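Local coordinates for putative xanthine dehydrogenase YAGS fad-binding subunit (Escherichia coli, PDB 5G5G), which binds the molybdenum ion and pterin cytosine dinucleotide in a three-chain periplasmic aldehyde oxidase, and probably houses the site where aldehydes are oxidised, at residues Thr474-Thr479 with Val493-Ser498; Pro28-Gly33 with Ser235-Gly240; Gln478-Met483 with Ala521-Leu526. All coordinates share one frame; numbering follows the deposited sequence.

Interaction 1 (Thr474-Thr479 with Val493-Ser498)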
loop_
_atom_site.group_PDB
_atom_site.type_symbol
_atom_site.label_atom_id
_atom_site.label_comp_id
_atom_site.label_asym_id
_atom_site.label_seq_id
_atom_site.Cartn_x
_atom_site.Cartn_y
_atom_site.Cartn_z
ATOM N N THR C 474 17.713 -6.860 -14.199
ATOM C CA THR C 474 18.994 -7.285 -13.697
ATOM C C THR C 474 19.298 -8.770 -13.910
ATOM O O THR C 474 20.340 -9.124 -14.426
ATOM C CB THR C 474 19.105 -6.886 -12.235
ATOM O OG1 THR C 474 18.767 -5.510 -12.166
ATOM C CG2 THR C 474 20.466 -7.114 -11.717
ATOM N N ILE C 475 18.381 -9.634 -13.557
ATOM C CA ILE C 475 18.600 -11.053 -13.760
ATOM C C ILE C 475 18.678 -11.496 -15.223
ATOM O O ILE C 475 19.428 -12.419 -15.547
ATOM C CB ILE C 475 17.619 -11.938 -12.965
ATOM C CG1 ILE C 475 16.145 -11.682 -13.359
ATOM C CG2 ILE C 475 17.919 -11.722 -11.480
ATOM C CD1 ILE C 475 15.180 -12.811 -12.954
ATOM N N LEU C 476 17.965 -10.797 -16.110
ATOM C CA LEU C 476 18.117 -11.065 -17.535
ATOM C C LEU C 476 19.495 -10.599 -18.019
ATOM O O LEU C 476 20.143 -11.321 -18.794
ATOM C CB LEU C 476 17.004 -10.392 -18.347
ATOM C CG LEU C 476 15.617 -11.014 -18.058
ATOM C CD1 LEU C 476 14.471 -10.115 -18.502
ATOM C CD2 LEU C 476 15.439 -12.345 -18.761
ATOM N N ALA C 477 19.980 -9.445 -17.523
ATOM C CA ALA C 477 21.359 -9.011 -17.838
ATOM C C ALA C 477 22.403 -10.018 -17.323
ATOM O O ALA C 477 23.341 -10.412 -18.033
ATOM C CB ALA C 477 21.619 -7.618 -17.282
ATOM N N GLN C 478 22.192 -10.502 -16.112
ATOM C CA GLN C 478 23.122 -11.475 -15.530
ATOM C C GLN C 478 23.201 -12.765 -16.348
ATOM O O GLN C 478 24.318 -13.350 -16.535
ATOM C CB GLN C 478 22.770 -11.777 -14.103
ATOM C CG GLN C 478 22.945 -10.594 -13.135
ATOM C CD GLN C 478 22.338 -10.887 -11.753
ATOM O OE1 GLN C 478 21.255 -10.414 -11.392
ATOM N NE2 GLN C 478 23.043 -11.699 -10.966
ATOM N N THR C 479 22.037 -13.210 -16.820
ATOM C CA THR C 479 21.929 -14.427 -17.639
ATOM C C THR C 479 22.673 -14.312 -18.947
ATOM O O THR C 479 23.544 -15.139 -19.290
ATOM C CB THR C 479 20.459 -14.821 -17.873
ATOM O OG1 THR C 479 19.796 -15.002 -16.604
ATOM C CG2 THR C 479 20.373 -16.103 -18.705
ATOM N N VAL C 493 19.376 -4.257 -21.607
ATOM C CA VAL C 493 18.144 -5.038 -21.578
ATOM C C VAL C 493 16.949 -4.101 -21.781
ATOM O O VAL C 493 16.791 -3.135 -21.030
ATOM C CB VAL C 493 17.994 -5.755 -20.232
ATOM C CG1 VAL C 493 16.690 -6.550 -20.168
ATOM C CG2 VAL C 493 19.205 -6.628 -19.914
ATOM N N HIS C 494 16.157 -4.419 -22.790
ATOM C CA HIS C 494 14.961 -3.679 -23.161
ATOM C C HIS C 494 13.772 -4.599 -22.920
ATOM O O HIS C 494 13.715 -5.704 -23.466
ATOM C CB HIS C 494 15.058 -3.261 -24.604
ATOM C CG HIS C 494 16.314 -2.501 -24.894
ATOM N ND1 HIS C 494 16.655 -1.350 -24.215
ATOM C CD2 HIS C 494 17.336 -2.747 -25.746
ATOM C CE1 HIS C 494 17.835 -0.916 -24.652
ATOM N NE2 HIS C 494 18.264 -1.740 -25.589
ATOM N N LEU C 495 12.838 -4.104 -22.120
ATOM C CA LEU C 495 11.681 -4.868 -21.629
ATOM C C LEU C 495 10.350 -4.213 -21.905
ATOM O O LEU C 495 10.269 -3.027 -22.253
ATOM C CB LEU C 495 11.784 -5.048 -20.101
ATOM C CG LEU C 495 12.945 -5.851 -19.582
ATOM C CD1 LEU C 495 12.807 -6.104 -18.088
ATOM C CD2 LEU C 495 13.054 -7.163 -20.285
ATOM N N GLY C 496 9.300 -5.028 -21.733
ATOM C CA GLY C 496 7.949 -4.526 -21.605
ATOM C C GLY C 496 7.404 -3.831 -22.837
ATOM O O GLY C 496 6.787 -2.789 -22.719
ATOM N N ASP C 497 7.651 -4.343 -24.003
ATOM C CA ASP C 497 7.195 -3.744 -25.242
ATOM C C ASP C 497 6.770 -4.904 -26.138
ATOM O O ASP C 497 7.528 -5.893 -26.344
ATOM C CB ASP C 497 8.337 -2.930 -25.833
ATOM C CG ASP C 497 7.920 -2.050 -27.024
ATOM O OD1 ASP C 497 7.164 -2.512 -27.938
ATOM O OD2 ASP C 497 8.502 -0.933 -27.114
ATOM N N SER C 498 5.535 -4.830 -26.660
ATOM C CA SER C 498 5.022 -5.898 -27.538
ATOM C C SER C 498 5.734 -5.977 -28.882
ATOM O O SER C 498 5.522 -6.952 -29.646
ATOM C CB SER C 498 3.505 -5.815 -27.724
ATOM O OG SER C 498 3.151 -4.622 -28.410
#
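Ala477 with Val493 and Leu476 with Leu495 are the two tight places of this contact, and a looser approach lies between them. Helix 474-479 faces a chain that leaves strand 491-494 and turns into a loop. No hydrogen bond joins the two segments, and every touching side chain is apolar and buried. The two methyls of Val493 have different tasks. CG2 lies beside its own backbone N and reaches the helix, where it meets Ala477 CB at 3.7 Å. It is also 3.8 Å from Ala477 N, so it lies against the helix backbone as well. CG1 is anti to the backbone N (chi1 178°). It is more loosely placed, 4.3 Å from Leu476 CB. Leu476 extends past this point toward the loop. Its CD1 methyl touches Leu495 CD2 at 3.7 Å, and the two leucines cross at a slant.

His494, between the two buried residues Val493 and Leu495, is by contrast exposed and packs on Phe500. A glycerol, probably from the crystallisation liquor, is hydrogen-bonded to Val493 N of strand 491-494, an outermost strand of its sheet within this chain. Farther on, Asp497 forms a salt bridge with Arg232.

The helix and strand belong to a beta-alpha-beta unit: strand 459-462, helix 472-484 and strand 491-494. Val493 and Leu495 also pack on Tyr473, one residue before the helical segment. Leu476 also touches Ser515 and Val519 of helix 511-534. Ile475 touches the bound pterin cytosine dinucleotide, so the helix meets its own sheet edge, a second helix and the cofactor.

Interaction 2 (Pro28-Gly33 with Ser235-Gly240)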
loop_
_atom_site.group_PDB
_atom_site.type_symbol
_atom_site.label_atom_id
_atom_site.label_comp_id
_atom_site.label_asym_id
_atom_site.label_seq_id
_atom_site.Cartn_x
_atom_site.Cartn_y
_atom_site.Cartn_z
ATOM N N PRO C 28 20.040 3.483 -11.197
ATOM C CA PRO C 28 20.284 4.872 -11.487
ATOM C C PRO C 28 19.024 5.608 -11.985
ATOM O O PRO C 28 18.805 6.735 -11.546
ATOM C CB PRO C 28 21.360 4.829 -12.548
ATOM C CG PRO C 28 22.186 3.599 -12.154
ATOM C CD PRO C 28 21.106 2.615 -11.768
ATOM N N LEU C 29 18.227 5.003 -12.863
ATOM C CA LEU C 29 16.981 5.664 -13.300
ATOM C C LEU C 29 15.951 5.801 -12.159
ATOM O O LEU C 29 15.340 6.860 -12.003
ATOM C CB LEU C 29 16.344 4.949 -14.501
ATOM C CG LEU C 29 17.149 4.940 -15.770
ATOM C CD1 LEU C 29 16.433 4.011 -16.742
ATOM C CD2 LEU C 29 17.285 6.311 -16.372
ATOM N N LYS C 30 15.796 4.755 -11.337
ATOM C CA LYS C 30 14.730 4.758 -10.387
ATOM C C LYS C 30 15.003 5.657 -9.170
ATOM O O LYS C 30 14.053 6.068 -8.524
ATOM C CB LYS C 30 14.359 3.340 -9.919
ATOM C CG LYS C 30 13.577 2.576 -10.969
ATOM C CD LYS C 30 13.248 1.188 -10.463
ATOM C CE LYS C 30 12.349 0.484 -11.446
ATOM N NZ LYS C 30 11.914 -0.863 -10.979
ATOM N N THR C 31 16.264 5.912 -8.853
ATOM C CA THR C 31 16.624 6.721 -7.686
ATOM C C THR C 31 16.800 8.197 -8.067
ATOM O O THR C 31 17.004 9.036 -7.202
ATOM C CB THR C 31 17.935 6.234 -7.050
ATOM O OG1 THR C 31 19.009 6.206 -8.018
ATOM C CG2 THR C 31 17.750 4.860 -6.429
ATOM N N THR C 32 16.721 8.505 -9.354
ATOM C CA THR C 32 16.942 9.881 -9.852
ATOM C C THR C 32 15.681 10.466 -10.476
ATOM O O THR C 32 15.767 11.511 -11.099
ATOM C CB THR C 32 18.092 9.986 -10.853
ATOM O OG1 THR C 32 17.783 9.183 -11.997
ATOM C CG2 THR C 32 19.415 9.556 -10.235
ATOM N N GLY C 33 14.551 9.766 -10.354
ATOM C CA GLY C 33 13.261 10.214 -10.953
ATOM C C GLY C 33 13.303 10.287 -12.471
ATOM O O GLY C 33 12.629 11.136 -13.107
ATOM N N SER C 235 5.186 -0.952 -21.526
ATOM C CA SER C 235 5.205 -0.833 -20.081
ATOM C C SER C 235 6.598 -1.220 -19.505
ATOM O O SER C 235 6.740 -2.287 -18.872
ATOM C CB SER C 235 4.081 -1.719 -19.513
ATOM O OG SER C 235 3.818 -1.357 -18.180
ATOM N N PRO C 236 7.619 -0.380 -19.724
ATOM C CA PRO C 236 8.983 -0.735 -19.306
ATOM C C PRO C 236 9.216 -0.597 -17.825
ATOM O O PRO C 236 10.101 -1.253 -17.280
ATOM C CB PRO C 236 9.874 0.237 -20.140
ATOM C CG PRO C 236 8.988 1.447 -20.343
ATOM C CD PRO C 236 7.613 0.852 -20.558
ATOM N N TYR C 237 8.446 0.271 -17.172
ATOM C CA TYR C 237 8.490 0.480 -15.711
ATOM C C TYR C 237 7.088 0.488 -15.124
ATOM O O TYR C 237 6.209 1.205 -15.613
ATOM C CB TYR C 237 9.238 1.772 -15.321
ATOM C CG TYR C 237 10.641 1.747 -15.811
ATOM C CD1 TYR C 237 11.588 0.975 -15.177
ATOM C CD2 TYR C 237 10.997 2.420 -16.989
ATOM C CE1 TYR C 237 12.883 0.884 -15.671
ATOM C CE2 TYR C 237 12.279 2.311 -17.491
ATOM C CZ TYR C 237 13.195 1.531 -16.819
ATOM O OH TYR C 237 14.448 1.440 -17.327
ATOM N N ILE C 238 6.883 -0.325 -14.091
ATOM C CA ILE C 238 5.575 -0.540 -13.457
ATOM C C ILE C 238 5.791 -0.311 -11.973
ATOM O O ILE C 238 6.680 -0.929 -11.374
ATOM C CB ILE C 238 5.080 -1.958 -13.683
ATOM C CG1 ILE C 238 4.772 -2.130 -15.156
ATOM C CG2 ILE C 238 3.834 -2.291 -12.838
ATOM C CD1 ILE C 238 5.393 -3.289 -15.793
ATOM N N GLY C 239 5.014 0.589 -11.395
ATOM C CA GLY C 239 5.114 0.938 -10.032
ATOM C C GLY C 239 4.340 -0.031 -9.163
ATOM O O GLY C 239 3.503 0.386 -8.338
ATOM N N GLY C 240 4.694 -1.321 -9.253
ATOM C CA GLY C 240 4.042 -2.338 -8.450
ATOM C C GLY C 240 2.754 -2.828 -9.066
ATOM O O GLY C 240 2.078 -2.098 -9.804
HETATM O O HOH W 1 9.371 -1.257 -12.321
#
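Lys30 and Leu29 of helix 27-31 both reach the side chain of Tyr237, which lies in the loop after strand 231-234. CB of Lys30 leaves to the side of the loop, and the end of the chain comes nearer. CG and CD make no close contact with the tyrosine. The chain is extended from chi2 to chi4, all near 180°, and this carries CE to ring atom CD1 of Tyr237, 3.8 Å away, in an oblique approach. NZ donates to a water at 2.9 Å, and the same water accepts from Ile238 N at 3.2 Å. NZ also makes a salt bridge with Asp26 and a hydrogen bond to the backbone of a neighbouring subunit.

Leu29 crosses Tyr237 at about a right angle, its CD1 methyl 3.3 Å from Tyr237 OH. This hydroxyl is hydrogen-bonded to a glycerol, and the ring also meets that of Tyr473.

The same loop holds Gly240, which touches the pterin cytosine dinucleotide, and the Lys30 side chain lies about 7 Å from the iron-sulfur cluster. The contact is mixed: carbon atoms pack on the tyrosine, while carboxylate, water and neighbouring backbone probably keep the lysine protonated and fix its tip at the subunit boundary.

Interaction 3 (Gln478-Met483 with Ala521-Leu526)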
loop_
_atom_site.group_PDB
_atom_site.type_symbol
_atom_site.label_atom_id
_atom_site.label_comp_id
_atom_site.label_asym_id
_atom_site.label_seq_id
_atom_site.Cartn_x
_atom_site.Cartn_y
_atom_site.Cartn_z
ATOM N N GLN C 478 22.192 -10.502 -16.112
ATOM C CA GLN C 478 23.122 -11.475 -15.530
ATOM C C GLN C 478 23.201 -12.765 -16.348
ATOM O O GLN C 478 24.318 -13.350 -16.535
ATOM C CB GLN C 478 22.770 -11.777 -14.103
ATOM C CG GLN C 478 22.945 -10.594 -13.135
ATOM C CD GLN C 478 22.338 -10.887 -11.753
ATOM O OE1 GLN C 478 21.255 -10.414 -11.392
ATOM N NE2 GLN C 478 23.043 -11.699 -10.966
ATOM N N THR C 479 22.037 -13.210 -16.820
ATOM C CA THR C 479 21.929 -14.427 -17.639
ATOM C C THR C 479 22.673 -14.312 -18.947
ATOM O O THR C 479 23.544 -15.139 -19.290
ATOM C CB THR C 479 20.459 -14.821 -17.873
ATOM O OG1 THR C 479 19.796 -15.002 -16.604
ATOM C CG2 THR C 479 20.373 -16.103 -18.705
ATOM N N ALA C 480 22.428 -13.224 -19.669
ATOM C CA ALA C 480 23.148 -13.004 -20.896
ATOM C C ALA C 480 24.667 -12.837 -20.700
ATOM O O ALA C 480 25.473 -13.392 -21.449
ATOM C CB ALA C 480 22.565 -11.835 -21.646
ATOM N N ALA C 481 25.050 -12.076 -19.667
ATOM C CA ALA C 481 26.450 -11.889 -19.375
ATOM C C ALA C 481 27.137 -13.249 -19.110
ATOM O O ALA C 481 28.262 -13.505 -19.562
ATOM C CB ALA C 481 26.600 -10.959 -18.172
ATOM N N GLU C 482 26.476 -14.086 -18.311
ATOM C CA GLU C 482 27.004 -15.388 -17.971
ATOM C C GLU C 482 27.202 -16.232 -19.214
ATOM O O GLU C 482 28.246 -16.865 -19.386
ATOM C CB GLU C 482 26.062 -16.134 -17.027
ATOM C CG GLU C 482 26.687 -17.403 -16.454
ATOM C CD GLU C 482 27.603 -17.122 -15.266
ATOM O OE1 GLU C 482 27.097 -16.541 -14.255
ATOM O OE2 GLU C 482 28.787 -17.491 -15.334
ATOM N N MET C 483 26.185 -16.247 -20.068
ATOM C CA MET C 483 26.212 -17.111 -21.275
ATOM C C MET C 483 27.255 -16.691 -22.309
ATOM O O MET C 483 27.809 -17.532 -23.011
ATOM C CB MET C 483 24.832 -17.133 -21.891
ATOM C CG MET C 483 23.781 -17.838 -21.054
ATOM S SD MET C 483 24.078 -19.582 -20.825
ATOM C CE MET C 483 23.754 -20.296 -22.438
ATOM N N ALA C 521 17.990 -19.863 -23.965
ATOM C CA ALA C 521 17.759 -20.495 -25.258
ATOM C C ALA C 521 18.309 -19.637 -26.373
ATOM O O ALA C 521 19.009 -20.147 -27.250
ATOM C CB ALA C 521 16.285 -20.755 -25.437
ATOM N N ALA C 522 18.041 -18.330 -26.311
ATOM C CA ALA C 522 18.539 -17.390 -27.334
ATOM C C ALA C 522 20.089 -17.327 -27.318
ATOM O O ALA C 522 20.730 -17.373 -28.365
ATOM C CB ALA C 522 17.915 -16.020 -27.202
ATOM N N CYS C 523 20.666 -17.309 -26.119
ATOM C CA CYS C 523 22.099 -17.250 -25.995
ATOM C C CYS C 523 22.775 -18.530 -26.490
ATOM O O CYS C 523 23.882 -18.446 -27.000
ATOM C CB CYS C 523 22.546 -16.913 -24.573
ATOM S SG CYS C 523 22.172 -15.241 -24.068
ATOM N N MET C 524 22.149 -19.694 -26.341
ATOM C CA MET C 524 22.756 -20.928 -26.821
ATOM C C MET C 524 22.833 -20.889 -28.351
ATOM O O MET C 524 23.872 -21.263 -28.938
ATOM C CB MET C 524 21.992 -22.170 -26.392
ATOM C CG MET C 524 22.213 -22.531 -24.940
ATOM S SD MET C 524 23.961 -22.962 -24.593
ATOM C CE MET C 524 24.184 -24.473 -25.480
ATOM N N LYS C 525 21.786 -20.345 -28.988
ATOM C CA LYS C 525 21.842 -20.139 -30.435
ATOM C C LYS C 525 22.896 -19.078 -30.822
ATOM O O LYS C 525 23.672 -19.262 -31.788
ATOM C CB LYS C 525 20.460 -19.768 -30.967
ATOM C CG LYS C 525 20.370 -19.507 -32.462
ATOM C CD LYS C 525 20.623 -20.747 -33.283
ATOM C CE LYS C 525 20.475 -20.378 -34.740
ATOM N NZ LYS C 525 20.409 -21.613 -35.578
ATOM N N LEU C 526 22.967 -18.006 -30.057
ATOM C CA LEU C 526 23.939 -16.945 -30.348
ATOM C C LEU C 526 25.371 -17.458 -30.197
ATOM O O LEU C 526 26.236 -17.121 -31.011
ATOM C CB LEU C 526 23.691 -15.719 -29.480
ATOM C CG LEU C 526 24.563 -14.483 -29.683
ATOM C CD1 LEU C 526 24.526 -14.020 -31.124
ATOM C CD2 LEU C 526 24.080 -13.394 -28.751
#
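Met483 packs on Cys523 and Met524, and Ala480 completes the contact one turn earlier on its helix. The second helix can be followed from Ala521, whose CB points away from helix 478-483. Ala522 packs on Val451 of strand 447-453.

Cys523 is the first residue to meet the other helix. Its CB lies 3.5 Å from Met483 CB, so the two helices meet here at the bases of the side chains. Its SG sits beside the backbone N (chi1 -69°), which directs the sulfur back toward the earlier turn. There SG lies 4.0 Å from Ala480 CA and 4.2 Å from Ala480 CB. The same residue touches Val451, so it faces both helix and sheet.

Met524 follows and is partly exposed. Both methionines are bent at chi2 and chi3, and their side chains cross at about a right angle. The end of Met483 thus reaches the middle of Met524: CE is 3.4 Å from Met524 SD and 3.7 Å from Met524 CG. Lys525 and Leu526 pack on strand 566-574. One residue on, Arg527 donates to Met483 O, a polar tie beside the apolar contact.

The two segments run in the same direction, with axes 9.8 Å apart at closest and a crossing angle of -26°. They are neighbouring helices of an alpha/beta layer, packed against one mixed sheet in the cofactor-binding region.

In the fold
Interactions 1 and 3 are both buried and both use helix 472-484. The first ties it to strand 491-494, the second to helix 511-534. Both include an alanine; interaction 1 adds valine and leucine, interaction 3 cysteine and methionine. Neither segment pair touches another protein chain. Interaction 2 is only partly buried. It lies at a subunit boundary, and it alone mixes apolar packing with a charge and a bridging water. It still adjoins interaction 1, where Gly496 O lies 2.7 Å from Ser235 N in a probable hydrogen bond. Interactions 2 and 3 do not touch; their nearest atoms are about 13 Å apart.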